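Side-chain contacts in ribonuclease VapC (Haemophilus influenzae, PDB 6NKL), which probably acts as the toxin of a toxin-antitoxin pair, a magnesium-dependent ribonuclease of the PIN domain family: residues D6-I11 against N97-I102; I39-L44 against L63-V68. All coordinates share one frame; numbering follows the deposited sequence.

Contact 1: residues D6-I11 against N97-I102; sequences DTNIII and NNDLWI
D6 meets I102 at the base of its side chain: D6 CB lies 4.1 Å from the I102 CG2 methyl. From there the D6 carboxylate leaves the apolar partner and enters a polar site. Its CG stands between the backbone N and the carbonyl carbon (chi1 89°), which brings OD1 back over the first turn of helix 7-15. OD1 accepts from I9 N at 2.8 Å, met nearly along the C-O axis with an N-H...O angle of 165°. D6 is the N-cap residue of helix 7-15, and this capping bond helps to fix the rotation of its carboxylate. OD2, the other tip, accepts a weak bond from water 1 and is also hydrogen-bonded to T115 OG1, at the end of strand 112-115.

Water 1 also donates to D99 OD1 of helix 97-109, at 2.7 Å. Its link to D6 stays weak. The sounder bridge is water 2, which donates to N8 OD1 at 2.9 Å and to D99 OD2 at 2.6 Å. Outside the two segments, D99 OD1 forms a salt bridge with a basic side chain of another protein's chain, probably the antitoxin.

Beside the acids a methyl meets a hydroxyl: I102 CD1 lies 3.5 Å from T7 OG1. These two side chains cross at about a right angle. The T7 hydroxyl is hydrogen-bonded to T40 and E43 of helix 38-49.

D6 and D99 are the predicted magnesium ligands. D6 OD2 and D99 OD1 lie 4.7 Å apart, and water 1 lies between them. In this complex the basic side chain of the other protein supplies positive charge at the site. Without it, two converging acids would probably favour a cation, consistent with the acidic metal site of PIN nucleases.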
ATOM      1  N   ASP B   6      12.994   5.599   3.698  1.00 24.01           N
ATOM      2  CA  ASP B   6      11.851   5.948   2.878  1.00 32.20           C
ATOM      3  C   ASP B   6      12.329   6.317   1.467  1.00 33.13           C
ATOM      4  O   ASP B   6      13.522   6.364   1.169  1.00 25.76           O
ATOM      5  CB  ASP B   6      11.048   7.054   3.559  1.00 27.17           C
ATOM      6  CG  ASP B   6      11.502   8.463   3.184  1.00 43.19           C
ATOM      7  OD1 ASP B   6      12.683   8.655   2.788  1.00 31.18           O
ATOM      8  OD2 ASP B   6      10.646   9.398   3.317  1.00 38.75           O
ATOM      9  N   THR B   7      11.383   6.609   0.589  1.00 29.74           N
ATOM     10  CA  THR B   7      11.717   6.883  -0.808  1.00 28.98           C
ATOM     11  C   THR B   7      12.517   8.173  -0.961  1.00 30.01           C
ATOM     12  O   THR B   7      13.402   8.252  -1.813  1.00 30.39           O
ATOM     13  CB  THR B   7      10.426   6.960  -1.616  1.00 31.62           C
ATOM     14  OG1 THR B   7       9.639   5.788  -1.363  1.00 29.52           O
ATOM     15  CG2 THR B   7      10.719   7.101  -3.103  1.00 31.99           C
ATOM     16  N   ASN B   8      12.211   9.201  -0.160  1.00 29.65           N
ATOM     17  CA  ASN B   8      12.894  10.492  -0.303  1.00 31.46           C
ATOM     18  C   ASN B   8      14.370  10.402   0.054  1.00 32.06           C
ATOM     19  O   ASN B   8      15.200  11.028  -0.607  1.00 35.83           O
ATOM     20  CB  ASN B   8      12.243  11.571   0.568  1.00 34.98           C
ATOM     21  CG  ASN B   8      10.874  11.988   0.068  1.00 35.70           C
ATOM     22  OD1 ASN B   8      10.009  12.346   0.849  1.00 51.29           O
ATOM     23  ND2 ASN B   8      10.670  11.932  -1.233  1.00 40.97           N
ATOM     24  N   ILE B   9      14.721   9.651   1.102  1.00 32.61           N
ATOM     25  CA  ILE B   9      16.126   9.568   1.490  1.00 31.96           C
ATOM     26  C   ILE B   9      16.913   8.776   0.462  1.00 31.55           C
ATOM     27  O   ILE B   9      18.093   9.054   0.227  1.00 32.44           O
ATOM     28  CB  ILE B   9      16.277   8.967   2.902  1.00 33.54           C
ATOM     29  CG1 ILE B   9      17.687   9.173   3.432  1.00 37.20           C
ATOM     30  CG2 ILE B   9      16.092   7.486   2.904  1.00 34.06           C
ATOM     31  CD1 ILE B   9      18.011  10.573   3.669  1.00 43.90           C
ATOM     32  N   ILE B  10      16.290   7.782  -0.171  1.00 30.22           N
ATOM     33  CA  ILE B  10      16.976   7.039  -1.226  1.00 31.80           C
ATOM     34  C   ILE B  10      17.248   7.925  -2.440  1.00 28.15           C
ATOM     35  O   ILE B  10      18.322   7.856  -3.044  1.00 35.61           O
ATOM     36  CB  ILE B  10      16.151   5.811  -1.606  1.00 26.61           C
ATOM     37  CG1 ILE B  10      16.124   4.876  -0.395  1.00 34.21           C
ATOM     38  CG2 ILE B  10      16.702   5.167  -2.870  1.00 30.12           C
ATOM     39  CD1 ILE B  10      15.466   3.583  -0.644  1.00 24.70           C
ATOM     40  N   ILE B  11      16.259   8.705  -2.856  1.00 32.04           N
ATOM     41  CA  ILE B  11      16.450   9.675  -3.929  1.00 35.39           C
ATOM     42  C   ILE B  11      17.570  10.641  -3.565  1.00 31.07           C
ATOM     43  O   ILE B  11      18.484  10.900  -4.355  1.00 38.75           O
ATOM     44  CB  ILE B  11      15.139  10.434  -4.179  1.00 37.63           C
ATOM     45  CG1 ILE B  11      14.111   9.541  -4.852  1.00 42.97           C
ATOM     46  CG2 ILE B  11      15.381  11.680  -5.000  1.00 43.97           C
ATOM     47  CD1 ILE B  11      12.716  10.028  -4.612  1.00 44.73           C
ATOM     48  N   ASN B  97      -0.174   9.410  -0.254  1.00 33.61           N
ATOM     49  CA  ASN B  97      -0.692   8.073   0.039  1.00 32.28           C
ATOM     50  C   ASN B  97       0.437   7.077   0.208  1.00 27.36           C
ATOM     51  O   ASN B  97       0.416   6.265   1.141  1.00 31.66           O
ATOM     52  CB  ASN B  97      -1.661   7.565  -1.028  1.00 33.92           C
ATOM     53  CG  ASN B  97      -2.465   6.280  -0.548  1.00 39.10           C
ATOM     54  OD1 ASN B  97      -2.678   5.327  -1.317  1.00 36.28           O
ATOM     55  ND2 ASN B  97      -2.872   6.264   0.727  1.00 31.16           N
ATOM     56  N   ASN B  98       1.435   7.119  -0.673  1.00 28.60           N
ATOM     57  CA  ASN B  98       2.539   6.173  -0.557  1.00 29.18           C
ATOM     58  C   ASN B  98       3.410   6.486   0.658  1.00 33.19           C
ATOM     59  O   ASN B  98       3.910   5.567   1.313  1.00 26.74           O
ATOM     60  CB  ASN B  98       3.371   6.159  -1.832  1.00 29.30           C
ATOM     61  CG  ASN B  98       2.735   5.301  -2.923  1.00 32.73           C
ATOM     62  OD1 ASN B  98       1.905   4.438  -2.634  1.00 30.46           O
ATOM     63  ND2 ASN B  98       3.137   5.515  -4.167  1.00 36.05           N
ATOM     64  N   ASP B  99       3.586   7.772   0.990  1.00 27.40           N
ATOM     65  CA  ASP B  99       4.284   8.118   2.224  1.00 32.92           C
ATOM     66  C   ASP B  99       3.535   7.577   3.429  1.00 30.99           C
ATOM     67  O   ASP B  99       4.144   7.113   4.399  1.00 28.43           O
ATOM     68  CB  ASP B  99       4.441   9.625   2.348  1.00 29.04           C
ATOM     69  CG  ASP B  99       5.637  10.176   1.523  1.00 40.82           C
ATOM     70  OD1 ASP B  99       6.526   9.372   1.100  1.00 34.30           O
ATOM     71  OD2 ASP B  99       5.689  11.428   1.325  1.00 36.05           O
ATOM     72  N   LEU B 100       2.205   7.610   3.381  1.00 27.96           N
ATOM     73  CA  LEU B 100       1.423   7.107   4.503  1.00 30.36           C
ATOM     74  C   LEU B 100       1.580   5.606   4.650  1.00 26.19           C
ATOM     75  O   LEU B 100       1.741   5.102   5.764  1.00 27.49           O
ATOM     76  CB  LEU B 100      -0.047   7.436   4.324  1.00 29.79           C
ATOM     77  CG  LEU B 100      -0.972   7.006   5.453  1.00 32.05           C
ATOM     78  CD1 LEU B 100      -0.542   7.666   6.754  1.00 33.07           C
ATOM     79  CD2 LEU B 100      -2.389   7.403   5.100  1.00 32.77           C
ATOM     80  N   TRP B 101       1.497   4.866   3.541  1.00 27.50           N
ATOM     81  CA  TRP B 101       1.713   3.427   3.625  1.00 22.48           C
ATOM     82  C   TRP B 101       3.086   3.143   4.224  1.00 26.69           C
ATOM     83  O   TRP B 101       3.221   2.270   5.072  1.00 23.36           O
ATOM     84  CB  TRP B 101       1.562   2.778   2.247  1.00 24.03           C
ATOM     85  CG  TRP B 101       0.148   2.497   1.880  1.00 26.68           C
ATOM     86  CD1 TRP B 101      -0.602   3.127   0.919  1.00 29.24           C
ATOM     87  CD2 TRP B 101      -0.701   1.507   2.463  1.00 27.48           C
ATOM     88  NE1 TRP B 101      -1.858   2.578   0.862  1.00 29.53           N
ATOM     89  CE2 TRP B 101      -1.946   1.586   1.807  1.00 31.38           C
ATOM     90  CE3 TRP B 101      -0.533   0.567   3.484  1.00 26.44           C
ATOM     91  CZ2 TRP B 101      -3.004   0.762   2.141  1.00 24.35           C
ATOM     92  CZ3 TRP B 101      -1.577  -0.245   3.809  1.00 29.67           C
ATOM     93  CH2 TRP B 101      -2.803  -0.146   3.144  1.00 26.19           C
ATOM     94  N   ILE B 102       4.100   3.923   3.840  1.00 29.11           N
ATOM     95  CA  ILE B 102       5.459   3.693   4.314  1.00 29.09           C
ATOM     96  C   ILE B 102       5.533   3.934   5.816  1.00 28.12           C
ATOM     97  O   ILE B 102       6.032   3.090   6.576  1.00 26.27           O
ATOM     98  CB  ILE B 102       6.437   4.586   3.525  1.00 26.20           C
ATOM     99  CG1 ILE B 102       6.546   4.106   2.087  1.00 27.18           C
ATOM    100  CG2 ILE B 102       7.864   4.575   4.112  1.00 27.62           C
ATOM    101  CD1 ILE B 102       7.277   5.096   1.189  1.00 29.06           C
TER
HETATM  102  O   HOH W   1       9.116   8.884   1.402  1.00 38.91           O
HETATM  103  O   HOH W   2       7.318  13.299   0.456  1.00 39.70           O

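Contact 2: residues I39-L44 against L63-V68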
ATOM      1  N   ILE B  39       6.554  -0.496  -0.710  1.00 22.10           N
ATOM      2  CA  ILE B  39       6.104   0.709  -1.390  1.00 23.55           C
ATOM      3  C   ILE B  39       7.257   1.327  -2.140  1.00 26.71           C
ATOM      4  O   ILE B  39       7.169   1.609  -3.339  1.00 27.70           O
ATOM      5  CB  ILE B  39       5.518   1.722  -0.388  1.00 21.93           C
ATOM      6  CG1 ILE B  39       4.290   1.113   0.311  1.00 26.20           C
ATOM      7  CG2 ILE B  39       5.233   3.034  -1.096  1.00 27.82           C
ATOM      8  CD1 ILE B  39       3.026   1.039  -0.540  1.00 28.84           C
ATOM      9  N   THR B  40       8.358   1.543  -1.427  1.00 26.48           N
ATOM     10  CA  THR B  40       9.518   2.209  -1.993  1.00 22.69           C
ATOM     11  C   THR B  40      10.109   1.370  -3.119  1.00 29.55           C
ATOM     12  O   THR B  40      10.518   1.898  -4.158  1.00 27.02           O
ATOM     13  CB  THR B  40      10.553   2.477  -0.885  1.00 24.71           C
ATOM     14  OG1 THR B  40      10.030   3.422   0.074  1.00 23.96           O
ATOM     15  CG2 THR B  40      11.876   3.038  -1.474  1.00 25.61           C
ATOM     16  N   TYR B  41      10.133   0.054  -2.942  1.00 23.12           N
ATOM     17  CA  TYR B  41      10.664  -0.814  -3.987  1.00 27.56           C
ATOM     18  C   TYR B  41       9.825  -0.691  -5.255  1.00 26.51           C
ATOM     19  O   TYR B  41      10.350  -0.681  -6.368  1.00 25.31           O
ATOM     20  CB  TYR B  41      10.688  -2.247  -3.454  1.00 22.99           C
ATOM     21  CG  TYR B  41      11.146  -3.331  -4.393  1.00 24.67           C
ATOM     22  CD1 TYR B  41      12.370  -3.253  -5.012  1.00 25.28           C
ATOM     23  CD2 TYR B  41      10.368  -4.484  -4.599  1.00 25.04           C
ATOM     24  CE1 TYR B  41      12.823  -4.251  -5.825  1.00 25.93           C
ATOM     25  CE2 TYR B  41      10.798  -5.492  -5.441  1.00 31.08           C
ATOM     26  CZ  TYR B  41      12.051  -5.372  -6.040  1.00 31.14           C
ATOM     27  OH  TYR B  41      12.542  -6.343  -6.872  1.00 35.16           O
ATOM     28  N   ALA B  42       8.518  -0.585  -5.102  1.00 29.16           N
ATOM     29  CA  ALA B  42       7.650  -0.399  -6.258  1.00 28.38           C
ATOM     30  C   ALA B  42       7.956   0.929  -6.950  1.00 27.37           C
ATOM     31  O   ALA B  42       7.970   1.007  -8.184  1.00 25.82           O
ATOM     32  CB  ALA B  42       6.182  -0.496  -5.810  1.00 26.29           C
ATOM     33  N   GLU B  43       8.224   1.985  -6.180  1.00 27.04           N
ATOM     34  CA  GLU B  43       8.592   3.260  -6.806  1.00 25.82           C
ATOM     35  C   GLU B  43       9.927   3.137  -7.530  1.00 30.26           C
ATOM     36  O   GLU B  43      10.099   3.674  -8.638  1.00 28.42           O
ATOM     37  CB  GLU B  43       8.638   4.388  -5.763  1.00 24.14           C
ATOM     38  CG  GLU B  43       7.258   4.714  -5.140  1.00 34.13           C
ATOM     39  CD  GLU B  43       7.282   5.932  -4.231  1.00 40.23           C
ATOM     40  OE1 GLU B  43       7.370   5.756  -2.995  1.00 36.58           O
ATOM     41  OE2 GLU B  43       7.260   7.061  -4.764  1.00 42.79           O
ATOM     42  N   LEU B  44      10.870   2.400  -6.948  1.00 24.19           N
ATOM     43  CA  LEU B  44      12.110   2.123  -7.664  1.00 31.53           C
ATOM     44  C   LEU B  44      11.837   1.427  -8.995  1.00 32.33           C
ATOM     45  O   LEU B  44      12.377   1.827 -10.033  1.00 30.85           O
ATOM     46  CB  LEU B  44      13.045   1.294  -6.797  1.00 27.63           C
ATOM     47  CG  LEU B  44      13.606   2.025  -5.566  1.00 31.52           C
ATOM     48  CD1 LEU B  44      14.544   1.113  -4.807  1.00 24.47           C
ATOM     49  CD2 LEU B  44      14.300   3.293  -5.972  1.00 32.34           C
ATOM     50  N   LEU B  63      21.278  -4.537  -6.667  1.00 29.87           N
ATOM     51  CA  LEU B  63      22.387  -4.304  -5.751  1.00 38.99           C
ATOM     52  C   LEU B  63      21.902  -3.594  -4.485  1.00 33.34           C
ATOM     53  O   LEU B  63      22.211  -4.001  -3.359  1.00 34.61           O
ATOM     54  CB  LEU B  63      23.460  -3.491  -6.476  1.00 34.32           C
ATOM     55  CG  LEU B  63      24.208  -4.246  -7.593  1.00 39.42           C
ATOM     56  CD1 LEU B  63      25.094  -3.310  -8.422  1.00 37.11           C
ATOM     57  CD2 LEU B  63      25.058  -5.351  -7.016  1.00 47.73           C
ATOM     58  N   LEU B  64      21.122  -2.534  -4.654  1.00 31.98           N
ATOM     59  CA  LEU B  64      20.625  -1.802  -3.503  1.00 29.81           C
ATOM     60  C   LEU B  64      19.863  -2.721  -2.562  1.00 29.89           C
ATOM     61  O   LEU B  64      20.156  -2.771  -1.361  1.00 29.01           O
ATOM     62  CB  LEU B  64      19.749  -0.646  -3.970  1.00 29.17           C
ATOM     63  CG  LEU B  64      18.987   0.115  -2.886  1.00 37.02           C
ATOM     64  CD1 LEU B  64      19.929   0.605  -1.784  1.00 34.01           C
ATOM     65  CD2 LEU B  64      18.245   1.259  -3.545  1.00 32.64           C
ATOM     66  N   THR B  65      18.885  -3.475  -3.091  1.00 30.96           N
ATOM     67  CA  THR B  65      18.010  -4.254  -2.214  1.00 31.58           C
ATOM     68  C   THR B  65      18.691  -5.486  -1.642  1.00 31.96           C
ATOM     69  O   THR B  65      18.157  -6.084  -0.706  1.00 34.02           O
ATOM     70  CB  THR B  65      16.732  -4.707  -2.929  1.00 28.91           C
ATOM     71  OG1 THR B  65      17.078  -5.508  -4.049  1.00 28.92           O
ATOM     72  CG2 THR B  65      15.871  -3.511  -3.382  1.00 28.50           C
ATOM     73  N   GLU B  66      19.849  -5.879  -2.167  1.00 32.10           N
ATOM     74  CA  GLU B  66      20.590  -6.974  -1.544  1.00 34.05           C
ATOM     75  C   GLU B  66      21.015  -6.596  -0.129  1.00 33.98           C
ATOM     76  O   GLU B  66      20.974  -7.435   0.775  1.00 33.85           O
ATOM     77  CB  GLU B  66      21.821  -7.348  -2.403  1.00 34.75           C
ATOM     78  CG  GLU B  66      22.254  -8.803  -2.260  1.00 40.74           C
ATOM     79  N   ARG B  67      21.402  -5.319   0.078  1.00 31.51           N
ATOM     80  CA  ARG B  67      21.757  -4.726   1.372  1.00 27.73           C
ATOM     81  C   ARG B  67      20.575  -4.110   2.100  1.00 33.24           C
ATOM     82  O   ARG B  67      20.445  -4.264   3.321  1.00 37.52           O
ATOM     83  CB  ARG B  67      22.799  -3.604   1.189  1.00 29.56           C
ATOM     84  N   VAL B  68      19.732  -3.372   1.395  1.00 28.92           N
ATOM     85  CA  VAL B  68      18.557  -2.760   2.003  1.00 25.98           C
ATOM     86  C   VAL B  68      17.356  -3.613   1.587  1.00 30.48           C
ATOM     87  O   VAL B  68      16.747  -3.373   0.545  1.00 25.14           O
ATOM     88  CB  VAL B  68      18.443  -1.298   1.593  1.00 26.61           C
ATOM     89  CG1 VAL B  68      17.302  -0.615   2.300  1.00 26.43           C
ATOM     90  CG2 VAL B  68      19.768  -0.584   1.899  1.00 27.25           C
TER
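T65 OG1 is held by its own helix, which leaves the T65 methyl to face Y41. The hydroxyl is hydrogen-bonded to I61 O, one turn back, and more weakly to E62 O. Chi1 of T65 is 60°. This places OG1 between the backbone N and the carbonyl carbon, and CG2 beside the N, pointing at helix 38-49.

T65 CG2 approaches the Y41 ring obliquely. It lies 3.9 Å from Y41 CD1 and 4.0 Å from Y41 CE1. The two side chains cross at about a right angle. Y41 leaves its helix with CG anti to the backbone N (chi1 177°), and this carries the ring over toward T65. The Y41 side chain also touches V70 of strand 69-71, and it packs on C78 of the second subunit.

The helices belong to one chain connection. Strand 33-37 leads into helix 38-49, then helix 54-67, and then strand 69-71, which lies beside 33-37 and parallel to it. This is a beta-alpha-beta crossover with two helices in the link, at one edge of the parallel sheet of the PIN domain. M36 of strand 33-37 touches L44, L64, T65 and V68, so it sits beneath both helices.

The second point of touch is purely apolar. L44 CD1 meets L64 CD2 at 3.9 Å, methyl against methyl, and the two leucines again cross at about a right angle. Both are buried. L44 also reaches M14 of helix 7-15. Each of the two leucines packs on an aromatic side chain of another protein's chain in the assembly.

In the fold
The two contacts lie with their centres about 12 Å apart in one PIN domain. Both segments of contact 2 fall, in chain order, between those of contact 1. Contact 1 is near the centre of the chain and pairs helices 7-15 and 97-109. Contact 2 lies farther out and pairs helices 38-49 and 54-67. Helix 38-49 links them. The T7 hydroxyl joins the two contacts, and I102 CG1 packs 3.6 Å from I39 CB. The helix next to the predicted metal site is thus packed on another flank by helix 54-67. Both contacts also touch the second subunit.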